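Local coordinates for L-lysine 6-oxidase (Marinomonas mediterranea, PDB 3WEU), which oxidises L-lysine at its epsilon-amino group with a cysteine tryptophylquinone cofactor, releasing ammonium and the hydrogen peroxide that makes it antibacterial, at residues K658-G663 with T674-F679; P586-T591 with G607-Y612. All blocks are in the same frame, centred on the assembly; numbering follows the deposited sequence.

Interaction 1 of 2, residues K658-G663 with T674-F679; sequences KEVLVG and TSLPVF
Two torsions bring E659 and S675 together: CG of E659 is anti to the backbone N (chi1 -180°) with an extended chain beyond, while OG of S675 lies between its own backbone N and carbonyl carbon (chi1 67°). S675 OG donates to E659 OE2 at 2.9 Å, meeting the carboxylate on its anti side and well out of its plane. The bond runs diagonally, because in this antiparallel hairpin E659 faces P677 and S675 faces L661. P677 suits its non-hydrogen-bonded position, where the missing N-H costs no bond to the partner strand. On the opposite face of the sheet from E659 and S675, V660 and V678 meet obliquely through CG2 and CG2 at 4.0 Å; both are beta-branched, which suits an extended chain, and their methyls and those of L676 form an apolar patch. CG2 of V662 reaches CD2 of L676 at 3.8 Å. Backbone bonds zip the pair, that from V660 N to L676 O (2.8 Å) being nearly straight, and V662 N to T674 O prolongs the series past the bridges. The chain passes from the first strand into helix 662-666, with Q664 bonding L661 N; there L661 packs on G667 of the second subunit, whereas F679 in the second strand meets F657 and R614.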
ATOM      1  N   LYS A 658      21.794  -5.002 -11.109  1.00 20.21           N
ATOM      2  CA  LYS A 658      21.816  -4.160 -12.287  1.00 22.06           C
ATOM      3  C   LYS A 658      22.831  -3.131 -12.094  1.00 21.84           C
ATOM      4  O   LYS A 658      22.937  -2.531 -10.979  1.00 21.01           O
ATOM      5  CB  LYS A 658      20.450  -3.514 -12.471  1.00 26.37           C
ATOM      6  CG  LYS A 658      20.250  -2.859 -13.848  1.00 40.83           C
ATOM      7  CD  LYS A 658      18.767  -2.645 -14.197  1.00 52.72           C
ATOM      8  CE  LYS A 658      17.840  -3.519 -13.332  1.00 55.66           C
ATOM      9  NZ  LYS A 658      16.634  -3.998 -14.045  1.00 63.13           N
ATOM     10  N   GLU A 659      23.585  -2.881 -13.144  1.00 20.36           N
ATOM     11  CA  GLU A 659      24.583  -1.814 -13.131  1.00 25.16           C
ATOM     12  C   GLU A 659      23.960  -0.623 -13.818  1.00 26.37           C
ATOM     13  O   GLU A 659      23.685  -0.672 -15.048  1.00 27.56           O
ATOM     14  CB  GLU A 659      25.824  -2.294 -13.835  1.00 28.76           C
ATOM     15  CG  GLU A 659      26.951  -1.290 -13.889  1.00 35.76           C
ATOM     16  CD  GLU A 659      28.239  -1.832 -14.529  1.00 40.78           C
ATOM     17  OE1 GLU A 659      28.445  -3.075 -14.628  1.00 41.01           O
ATOM     18  OE2 GLU A 659      29.058  -0.974 -14.910  1.00 43.47           O
ATOM     19  N   VAL A 660      23.693   0.448 -13.062  1.00 21.74           N
ATOM     20  CA  VAL A 660      22.971   1.603 -13.632  1.00 21.83           C
ATOM     21  C   VAL A 660      24.015   2.658 -13.970  1.00 21.45           C
ATOM     22  O   VAL A 660      24.800   3.046 -13.095  1.00 22.13           O
ATOM     23  CB  VAL A 660      22.002   2.173 -12.599  1.00 23.40           C
ATOM     24  CG1 VAL A 660      21.411   3.509 -13.042  1.00 22.73           C
ATOM     25  CG2 VAL A 660      20.933   1.153 -12.203  1.00 24.62           C
ATOM     26  N   LEU A 661      24.048   3.127 -15.205  1.00 18.52           N
ATOM     27  CA  LEU A 661      24.956   4.159 -15.599  1.00 18.70           C
ATOM     28  C   LEU A 661      24.523   5.504 -15.023  1.00 17.19           C
ATOM     29  O   LEU A 661      23.328   5.811 -15.034  1.00 17.91           O
ATOM     30  CB  LEU A 661      25.100   4.219 -17.118  1.00 20.85           C
ATOM     31  CG  LEU A 661      25.559   2.907 -17.751  1.00 21.60           C
ATOM     32  CD1 LEU A 661      25.620   3.113 -19.241  1.00 24.15           C
ATOM     33  CD2 LEU A 661      26.900   2.341 -17.188  1.00 23.97           C
ATOM     34  N   VAL A 662      25.465   6.335 -14.541  1.00 15.26           N
ATOM     35  CA  VAL A 662      25.031   7.547 -13.876  1.00 16.02           C
ATOM     36  C   VAL A 662      24.202   8.473 -14.809  1.00 17.52           C
ATOM     37  O   VAL A 662      23.242   9.108 -14.372  1.00 16.82           O
ATOM     38  CB  VAL A 662      26.195   8.274 -13.203  1.00 16.66           C
ATOM     39  CG1 VAL A 662      25.728   9.625 -12.712  1.00 18.18           C
ATOM     40  CG2 VAL A 662      26.601   7.415 -12.001  1.00 18.05           C
ATOM     41  N   GLY A 663      24.491   8.444 -16.090  1.00 19.52           N
ATOM     42  CA  GLY A 663      23.728   9.271 -17.003  1.00 18.01           C
ATOM     43  C   GLY A 663      22.315   8.817 -17.206  1.00 16.93           C
ATOM     44  O   GLY A 663      21.488   9.568 -17.772  1.00 19.22           O
ATOM     45  N   THR A 674      30.707   6.527 -15.153  1.00 17.74           N
ATOM     46  CA  THR A 674      30.489   6.061 -13.810  1.00 17.10           C
ATOM     47  C   THR A 674      29.204   5.255 -13.694  1.00 20.08           C
ATOM     48  O   THR A 674      28.187   5.550 -14.395  1.00 19.62           O
ATOM     49  CB  THR A 674      30.520   7.256 -12.866  1.00 16.72           C
ATOM     50  OG1 THR A 674      31.773   7.927 -12.973  1.00 16.52           O
ATOM     51  CG2 THR A 674      30.381   6.853 -11.515  1.00 16.77           C
ATOM     52  N   SER A 675      29.225   4.182 -12.893  1.00 17.88           N
ATOM     53  CA  SER A 675      28.040   3.391 -12.720  1.00 18.70           C
ATOM     54  C   SER A 675      27.813   3.076 -11.290  1.00 23.17           C
ATOM     55  O   SER A 675      28.719   3.255 -10.429  1.00 21.73           O
ATOM     56  CB  SER A 675      28.059   2.127 -13.580  1.00 23.91           C
ATOM     57  OG  SER A 675      29.068   1.290 -13.120  1.00 22.84           O
ATOM     58  N   LEU A 676      26.598   2.628 -11.010  1.00 23.17           N
ATOM     59  CA  LEU A 676      26.102   2.358  -9.664  1.00 25.31           C
ATOM     60  C   LEU A 676      25.635   0.932  -9.656  1.00 23.97           C
ATOM     61  O   LEU A 676      24.684   0.576 -10.421  1.00 20.77           O
ATOM     62  CB  LEU A 676      24.835   3.215  -9.380  1.00 26.41           C
ATOM     63  CG  LEU A 676      24.947   4.674  -9.794  1.00 31.44           C
ATOM     64  CD1 LEU A 676      23.577   5.311  -9.871  1.00 35.77           C
ATOM     65  CD2 LEU A 676      25.860   5.410  -8.829  1.00 32.38           C
ATOM     66  N   PRO A 677      26.207   0.116  -8.766  1.00 24.58           N
ATOM     67  CA  PRO A 677      25.714  -1.229  -8.683  1.00 22.52           C
ATOM     68  C   PRO A 677      24.441  -1.278  -7.844  1.00 20.42           C
ATOM     69  O   PRO A 677      24.382  -0.762  -6.728  1.00 18.33           O
ATOM     70  CB  PRO A 677      26.853  -1.967  -7.945  1.00 26.53           C
ATOM     71  CG  PRO A 677      27.512  -0.885  -7.121  1.00 27.14           C
ATOM     72  CD  PRO A 677      27.444   0.328  -7.959  1.00 26.25           C
ATOM     73  N   VAL A 678      23.464  -2.027  -8.285  1.00 17.09           N
ATOM     74  CA  VAL A 678      22.230  -2.177  -7.526  1.00 17.12           C
ATOM     75  C   VAL A 678      21.861  -3.639  -7.384  1.00 17.12           C
ATOM     76  O   VAL A 678      21.679  -4.357  -8.367  1.00 17.92           O
ATOM     77  CB  VAL A 678      21.069  -1.437  -8.267  1.00 18.93           C
ATOM     78  CG1 VAL A 678      19.768  -1.584  -7.519  1.00 20.69           C
ATOM     79  CG2 VAL A 678      21.434   0.019  -8.412  1.00 21.78           C
ATOM     80  N   PHE A 679      21.790  -4.074  -6.136  1.00 15.19           N
ATOM     81  CA  PHE A 679      21.400  -5.391  -5.807  1.00 15.02           C
ATOM     82  C   PHE A 679      19.953  -5.394  -5.397  1.00 15.89           C
ATOM     83  O   PHE A 679      19.472  -4.453  -4.754  1.00 15.87           O
ATOM     84  CB  PHE A 679      22.261  -5.898  -4.642  1.00 16.51           C
ATOM     85  CG  PHE A 679      23.669  -6.214  -5.058  1.00 16.85           C
ATOM     86  CD1 PHE A 679      24.611  -5.239  -5.029  1.00 16.55           C
ATOM     87  CD2 PHE A 679      23.993  -7.475  -5.544  1.00 17.55           C
ATOM     88  CE1 PHE A 679      25.895  -5.469  -5.435  1.00 17.73           C
ATOM     89  CE2 PHE A 679      25.280  -7.730  -5.922  1.00 18.12           C
ATOM     90  CZ  PHE A 679      26.256  -6.737  -5.847  1.00 16.74           C
TER

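Interaction 2 of 2, residues P586-T591 with G607-Y612; sequences PWDVLT and GQQINY. With EDO (1,2-ethanediol), chain J.
The hydroxyl OG1 of T591 is held by two partners: Q608 N donates to it at 3.0 Å, and the carbonyl of P605 is its second hydrogen-bond partner. It closes one end of a two-stranded antiparallel sheet, strands 588-590 and 609-611. Threonine suits this spot because its methyl serves as well: CG2 packs on CD1 of I610 at 3.5 Å, the two side chains crossing at about a right angle. G607, whose backbone angles call for glycine, donates its N-H to T591 O. The central backbone bonds join V589 and I610, and I610 N to V589 O is the shortest at 2.7 Å. At the opposite end Y612 N bonds W587 O.

There P586 lays CB over one face of the Y612 ring, a CH-pi contact of 3.9 Å to the centroid, while the phenol OH is bonded to A630 O. I632 of strand 631-634 packs against P586, V589 and Y612. CB of D588 packs against the amide carbon CD of Q609, and the polar ends of the two residues are held by Y579 and N314.

With CG anti to the backbone N (chi1 -161°), the indole of W587 swings back to N611. The amide stands nearly upright on the ring, planes 87° apart, which probably lets the slightly positive N-H hydrogens of N611 ND2 interact favourably with the pi cloud. W587 touches T517, next in sequence to C516, which forms the cofactor thioether with W581. A water ties N611 ND2 to D588 OD2, and an ethanediol, probably from the crystallisation liquor, accepts from W587 NE1 at the ring edge. N611 ND2 sits 3.0 Å above the indole plane of W587, over its centre.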
ATOM      1  N   PRO A 586      26.138  -6.322  10.978  1.00 11.61           N
ATOM      2  CA  PRO A 586      27.191  -5.655  10.229  1.00 12.03           C
ATOM      3  C   PRO A 586      26.645  -4.738   9.173  1.00 11.69           C
ATOM      4  O   PRO A 586      25.479  -4.904   8.721  1.00 12.84           O
ATOM      5  CB  PRO A 586      27.942  -6.828   9.554  1.00 12.04           C
ATOM      6  CG  PRO A 586      27.663  -7.958  10.421  1.00 12.50           C
ATOM      7  CD  PRO A 586      26.240  -7.788  10.874  1.00 12.15           C
ATOM      8  N   TRP A 587      27.441  -3.775   8.775  1.00 12.27           N
ATOM      9  CA  TRP A 587      27.023  -2.792   7.776  1.00 13.20           C
ATOM     10  C   TRP A 587      27.987  -2.613   6.659  1.00 13.59           C
ATOM     11  O   TRP A 587      27.570  -2.650   5.482  1.00 14.52           O
ATOM     12  CB  TRP A 587      26.688  -1.480   8.464  1.00 12.93           C
ATOM     13  CG  TRP A 587      25.855  -0.549   7.672  1.00 13.89           C
ATOM     14  CD1 TRP A 587      26.144   0.747   7.320  1.00 14.15           C
ATOM     15  CD2 TRP A 587      24.546  -0.818   7.172  1.00 13.93           C
ATOM     16  NE1 TRP A 587      25.099   1.263   6.627  1.00 14.97           N
ATOM     17  CE2 TRP A 587      24.107   0.332   6.522  1.00 15.54           C
ATOM     18  CE3 TRP A 587      23.743  -1.923   7.181  1.00 15.30           C
ATOM     19  CZ2 TRP A 587      22.874   0.410   5.905  1.00 15.95           C
ATOM     20  CZ3 TRP A 587      22.499  -1.858   6.532  1.00 15.88           C
ATOM     21  CH2 TRP A 587      22.103  -0.698   5.908  1.00 15.73           C
ATOM     22  N   ASP A 588      29.267  -2.368   6.983  1.00 13.16           N
ATOM     23  CA  ASP A 588      30.293  -2.150   5.973  1.00 12.65           C
ATOM     24  C   ASP A 588      31.280  -3.298   6.095  1.00 12.13           C
ATOM     25  O   ASP A 588      31.968  -3.406   7.100  1.00 12.89           O
ATOM     26  CB  ASP A 588      30.961  -0.824   6.201  1.00 13.31           C
ATOM     27  CG  ASP A 588      29.955   0.286   6.404  1.00 14.65           C
ATOM     28  OD1 ASP A 588      29.583   0.589   7.551  1.00 14.86           O
ATOM     29  OD2 ASP A 588      29.472   0.800   5.389  1.00 12.88           O
ATOM     30  N   VAL A 589      31.274  -4.174   5.095  1.00 12.73           N
ATOM     31  CA  VAL A 589      32.004  -5.454   5.140  1.00 12.52           C
ATOM     32  C   VAL A 589      32.748  -5.709   3.861  1.00 13.74           C
ATOM     33  O   VAL A 589      32.431  -5.100   2.809  1.00 13.52           O
ATOM     34  CB  VAL A 589      31.059  -6.632   5.421  1.00 12.05           C
ATOM     35  CG1 VAL A 589      30.420  -6.509   6.780  1.00 12.33           C
ATOM     36  CG2 VAL A 589      30.033  -6.822   4.330  1.00 12.34           C
ATOM     37  N   LEU A 590      33.735  -6.615   3.925  1.00 14.25           N
ATOM     38  CA  LEU A 590      34.590  -6.927   2.764  1.00 12.64           C
ATOM     39  C   LEU A 590      34.050  -8.125   2.031  1.00 13.40           C
ATOM     40  O   LEU A 590      33.649  -9.138   2.670  1.00 11.83           O
ATOM     41  CB  LEU A 590      36.032  -7.198   3.241  1.00 13.07           C
ATOM     42  CG  LEU A 590      36.738  -6.080   4.016  1.00 13.36           C
ATOM     43  CD1 LEU A 590      38.164  -6.548   4.323  1.00 15.44           C
ATOM     44  CD2 LEU A 590      36.776  -4.846   3.120  1.00 14.13           C
ATOM     45  N   THR A 591      33.989  -8.027   0.697  1.00 13.39           N
ATOM     46  CA  THR A 591      33.637  -9.142  -0.091  1.00 14.13           C
ATOM     47  C   THR A 591      34.707 -10.196   0.023  1.00 13.85           C
ATOM     48  O   THR A 591      35.907  -9.905   0.059  1.00 13.95           O
ATOM     49  CB  THR A 591      33.475  -8.785  -1.582  1.00 15.83           C
ATOM     50  OG1 THR A 591      34.655  -8.061  -1.972  1.00 15.73           O
ATOM     51  CG2 THR A 591      32.284  -7.942  -1.783  1.00 15.95           C
ATOM     52  N   GLY A 607      37.639  -8.350  -1.607  1.00 14.72           N
ATOM     53  CA  GLY A 607      38.443  -7.362  -0.877  1.00 14.50           C
ATOM     54  C   GLY A 607      37.839  -5.955  -0.931  1.00 15.09           C
ATOM     55  O   GLY A 607      38.433  -5.015  -0.406  1.00 14.23           O
ATOM     56  N   GLN A 608      36.610  -5.807  -1.483  1.00 13.74           N
ATOM     57  CA  GLN A 608      36.000  -4.513  -1.625  1.00 12.96           C
ATOM     58  C   GLN A 608      35.017  -4.315  -0.471  1.00 12.04           C
ATOM     59  O   GLN A 608      34.283  -5.277  -0.157  1.00 12.20           O
ATOM     60  CB  GLN A 608      35.203  -4.471  -2.927  1.00 12.86           C
ATOM     61  CG  GLN A 608      34.649  -3.077  -3.212  1.00 12.96           C
ATOM     62  CD  GLN A 608      33.956  -2.938  -4.526  1.00 15.01           C
ATOM     63  OE1 GLN A 608      34.047  -3.805  -5.395  1.00 13.85           O
ATOM     64  NE2 GLN A 608      33.217  -1.843  -4.663  1.00 16.65           N
ATOM     65  N   GLN A 609      34.959  -3.121   0.154  1.00 11.37           N
ATOM     66  CA  GLN A 609      34.017  -2.889   1.206  1.00 11.77           C
ATOM     67  C   GLN A 609      32.678  -2.528   0.636  1.00 12.51           C
ATOM     68  O   GLN A 609      32.599  -1.643  -0.169  1.00 15.61           O
ATOM     69  CB  GLN A 609      34.468  -1.797   2.161  1.00 11.43           C
ATOM     70  CG  GLN A 609      33.648  -1.785   3.445  1.00 12.72           C
ATOM     71  CD  GLN A 609      33.885  -0.524   4.240  1.00 12.36           C
ATOM     72  OE1 GLN A 609      33.519   0.585   3.793  1.00 13.38           O
ATOM     73  NE2 GLN A 609      34.594  -0.660   5.365  1.00 12.82           N
ATOM     74  N   ILE A 610      31.637  -3.200   1.022  1.00 13.79           N
ATOM     75  CA  ILE A 610      30.322  -2.930   0.461  1.00 14.27           C
ATOM     76  C   ILE A 610      29.295  -3.093   1.526  1.00 13.67           C
ATOM     77  O   ILE A 610      29.563  -3.534   2.615  1.00 11.74           O
ATOM     78  CB  ILE A 610      29.964  -3.901  -0.715  1.00 18.66           C
ATOM     79  CG1 ILE A 610      29.595  -5.294  -0.291  1.00 20.24           C
ATOM     80  CG2 ILE A 610      31.025  -3.892  -1.766  1.00 26.09           C
ATOM     81  CD1 ILE A 610      30.511  -6.012   0.595  1.00 21.96           C
ATOM     82  N   ASN A 611      28.070  -2.724   1.209  1.00 13.79           N
ATOM     83  CA  ASN A 611      27.010  -2.844   2.210  1.00 13.56           C
ATOM     84  C   ASN A 611      26.603  -4.300   2.488  1.00 13.65           C
ATOM     85  O   ASN A 611      26.250  -5.120   1.577  1.00 14.12           O
ATOM     86  CB  ASN A 611      25.790  -2.020   1.823  1.00 13.63           C
ATOM     87  CG  ASN A 611      24.666  -2.150   2.867  1.00 16.14           C
ATOM     88  OD1 ASN A 611      23.690  -2.883   2.705  1.00 15.89           O
ATOM     89  ND2 ASN A 611      24.802  -1.402   3.937  1.00 17.81           N
ATOM     90  N   TYR A 612      26.631  -4.633   3.766  1.00 12.88           N
ATOM     91  CA  TYR A 612      26.338  -5.994   4.204  1.00 13.37           C
ATOM     92  C   TYR A 612      24.942  -6.507   3.746  1.00 13.96           C
ATOM     93  O   TYR A 612      24.751  -7.682   3.454  1.00 13.66           O
ATOM     94  CB  TYR A 612      26.399  -6.050   5.739  1.00 12.81           C
ATOM     95  CG  TYR A 612      25.955  -7.353   6.368  1.00 11.66           C
ATOM     96  CD1 TYR A 612      26.783  -8.477   6.339  1.00 12.33           C
ATOM     97  CD2 TYR A 612      24.724  -7.479   6.971  1.00 12.33           C
ATOM     98  CE1 TYR A 612      26.410  -9.666   6.896  1.00 11.58           C
ATOM     99  CE2 TYR A 612      24.352  -8.652   7.543  1.00 12.90           C
ATOM    100  CZ  TYR A 612      25.192  -9.755   7.476  1.00 12.23           C
ATOM    101  OH  TYR A 612      24.812 -10.937   7.995  1.00 13.75           O
TER
HETATM  102  C1  EDO J 808      24.097   2.924   2.874  1.00 33.50           C
HETATM  103  O1  EDO J 808      24.308   1.559   3.226  1.00 41.44           O
HETATM  104  C2  EDO J 808      25.075   3.729   3.738  1.00 26.63           C
HETATM  105  O2  EDO J 808      24.532   3.920   5.064  1.00 19.94           O
HETATM  106  O   HOH W   1      34.846  -3.194   6.756  1.00 14.09           O
HETATM  107  O   HOH W   2      27.093   0.496   3.825  1.00 17.68           O

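Overall arrangement
Interaction 2 closes before interaction 1 opens, so the chain completes 586-591 with 607-612 and then, after strands 631-634 and 645-648, builds 658-663 with 674-679. Each is a separate two-stranded antiparallel sheet. Their centres lie 18 Å apart, and the nearest atoms are about 6 Å apart without touching. R614 nevertheless links them, bonding N611 O of interaction 2 and making a cation-pi contact with F679 of interaction 1, which also packs on H603 and L604 from the loop between the earlier strands. Interaction 2, centred about 20 Å from the chain's centre and touching T517 beside C516, lies nearer the cofactor-bearing body; interaction 1, about 33 Å out, is at the surface beside the second subunit.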